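Local coordinates for protein alpha-galactosidase (Umbelopsis vinacea, PDB 3A5V) that probably hydrolyses terminal alpha-linked galactose residues from galactosides, as a tetrameric, N-glycosylated glycoside hydrolase of family 27, at residues Gly122-Lys127 / Thr157-Leu162. Sequence-based numbering, arbitrary orientation.
Sequences GIDYLK and TGRPML. With NAG (2-acetamido-2-deoxy-beta-D-glucopyranose), chain B.
Arg159 reaches across to Asp124 and the turn before it, and its guanidinium is fixed from two directions. Arg159 NE donates to Ile123 O (2.9 Å) with that oxygen close to the guanidinium plane, although the N-H···O angle of 137° shows a bent bond. Arg159 NH2 forms a salt bridge to the syn side of Asp124 OD1 (2.9 Å); it is the one guanidinium nitrogen to engage the carboxylate, and the two planes are turned 45° apart. Gly122 CA sits 3.6 Å above the centre of one guanidinium face. With CG opposite the backbone N (chi1 -177°), the extended chain carries the guanidinium to Ile123 O and Asp124 OD1. A water donates to both Asp124 OD1 and Pro160 O, while OD2 is held by His84 and the backbone N of Ala90. A leucine in place of Arg159 would probably leave Ile123 O without this donor and Asp124 OD1 without its guanidinium partner, with His84 still on OD2.

Beyond this polar end, the Met161 side chain packs against the Ile123 carbonyl, its CG 3.3 Å from Ile123 O. The Tyr125 ring and the Leu162 side chain run alongside each other on the same face of the sheet, with Tyr125 CE2 3.6 Å from Leu162 CD2. Their backbones pair in parallel through two nearly straight bonds: Leu162 N donates to Asp124 O, and Leu126 N to Leu162 O (both 2.8 Å). Helix 111-121 ends at Gly122 in a Schellman motif, and helix 140-156 links the two paired strands, making a beta-alpha-beta unit at the strand starts of the (beta/alpha)8 barrel characteristic of family 27.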
# COMPACT_ATOMS: atom_id res chain seq x y z
N GLY A 122 -40.65 11.54 4.25
CA GLY A 122 -40.36 12.07 5.59
C GLY A 122 -39.14 11.46 6.28
O GLY A 122 -39.00 11.56 7.50
N ILE A 123 -38.28 10.79 5.52
CA ILE A 123 -37.05 10.16 6.06
C ILE A 123 -36.14 11.23 6.67
O ILE A 123 -36.04 12.34 6.13
CB ILE A 123 -36.33 9.33 4.94
CG1 ILE A 123 -37.18 8.14 4.50
CG2 ILE A 123 -34.89 8.89 5.35
CD1 ILE A 123 -37.43 7.05 5.58
N ASP A 124 -35.52 10.92 7.81
CA ASP A 124 -34.69 11.87 8.56
C ASP A 124 -33.20 11.46 8.61
O ASP A 124 -32.40 12.14 9.25
CB ASP A 124 -35.20 11.91 10.01
CG ASP A 124 -36.69 12.23 10.10
OD1 ASP A 124 -37.06 13.34 9.70
OD2 ASP A 124 -37.48 11.36 10.53
N TYR A 125 -32.86 10.34 7.97
CA TYR A 125 -31.60 9.62 8.24
C TYR A 125 -31.37 8.62 7.12
O TYR A 125 -32.26 7.83 6.80
CB TYR A 125 -31.73 8.86 9.58
CG TYR A 125 -30.49 8.18 10.13
CD1 TYR A 125 -29.95 7.03 9.52
CD2 TYR A 125 -29.89 8.65 11.31
CE1 TYR A 125 -28.80 6.38 10.06
CE2 TYR A 125 -28.75 8.00 11.86
CZ TYR A 125 -28.21 6.88 11.23
OH TYR A 125 -27.09 6.26 11.78
N LEU A 126 -30.16 8.65 6.54
CA LEU A 126 -29.76 7.66 5.55
C LEU A 126 -28.49 6.94 5.99
O LEU A 126 -27.46 7.60 6.22
CB LEU A 126 -29.48 8.31 4.19
CG LEU A 126 -28.89 7.38 3.10
CD1 LEU A 126 -29.92 6.33 2.60
CD2 LEU A 126 -28.38 8.19 1.94
N LYS A 127 -28.56 5.61 6.03
CA LYS A 127 -27.36 4.76 6.08
C LYS A 127 -27.00 4.32 4.65
O LYS A 127 -27.80 3.69 3.96
CB LYS A 127 -27.59 3.55 7.00
CG LYS A 127 -26.49 2.45 6.94
CD LYS A 127 -26.88 1.21 7.76
CE LYS A 127 -25.93 0.01 7.45
NZ LYS A 127 -26.38 -1.22 8.17
N THR A 157 -32.89 18.39 -1.57
CA THR A 157 -34.31 18.15 -1.24
C THR A 157 -34.83 19.22 -0.29
O THR A 157 -36.03 19.39 -0.15
CB THR A 157 -34.53 16.79 -0.54
OG1 THR A 157 -33.96 16.85 0.78
CG2 THR A 157 -33.88 15.66 -1.33
N GLY A 158 -33.92 19.92 0.38
CA GLY A 158 -34.31 20.86 1.42
C GLY A 158 -34.70 20.22 2.74
O GLY A 158 -34.92 20.92 3.72
N ARG A 159 -34.78 18.89 2.80
CA ARG A 159 -35.12 18.21 4.04
C ARG A 159 -33.84 17.79 4.79
O ARG A 159 -33.00 17.07 4.22
CB ARG A 159 -36.02 16.99 3.81
CG ARG A 159 -36.43 16.32 5.12
CD ARG A 159 -37.34 15.09 4.97
NE ARG A 159 -37.76 14.64 6.29
CZ ARG A 159 -38.81 15.12 6.97
NH1 ARG A 159 -39.56 16.07 6.44
NH2 ARG A 159 -39.11 14.67 8.18
N PRO A 160 -33.69 18.22 6.05
CA PRO A 160 -32.54 17.73 6.85
C PRO A 160 -32.57 16.21 7.02
O PRO A 160 -33.54 15.65 7.56
CB PRO A 160 -32.73 18.42 8.20
CG PRO A 160 -33.60 19.66 7.88
CD PRO A 160 -34.54 19.14 6.83
N MET A 161 -31.53 15.54 6.53
CA MET A 161 -31.41 14.09 6.66
C MET A 161 -29.99 13.74 7.13
O MET A 161 -29.01 14.10 6.47
CB MET A 161 -31.74 13.39 5.33
CG MET A 161 -33.21 13.56 4.91
SD MET A 161 -33.69 12.73 3.38
CE MET A 161 -33.30 14.03 2.25
N LEU A 162 -29.89 13.06 8.27
CA LEU A 162 -28.59 12.68 8.81
C LEU A 162 -27.91 11.69 7.85
O LEU A 162 -28.47 10.66 7.53
CB LEU A 162 -28.76 12.07 10.21
CG LEU A 162 -27.48 11.96 11.06
CD1 LEU A 162 -27.80 11.96 12.55
CD2 LEU A 162 -26.65 10.72 10.66
C1 NAG B . -27.32 22.09 2.61
C2 NAG B . -27.99 22.05 3.99
C3 NAG B . -27.79 23.35 4.76
C4 NAG B . -26.33 23.84 4.74
C5 NAG B . -25.79 23.79 3.31
C6 NAG B . -24.31 24.17 3.19
C7 NAG B . -29.96 20.55 4.05
C8 NAG B . -31.45 20.47 3.90
N2 NAG B . -29.42 21.77 3.89
O3 NAG B . -28.22 23.21 6.11
O4 NAG B . -26.31 25.17 5.21
O5 NAG B . -25.96 22.50 2.76
O6 NAG B . -23.59 23.41 4.14
O7 NAG B . -29.30 19.53 4.32
O HOH W 1 -35.60 15.64 9.15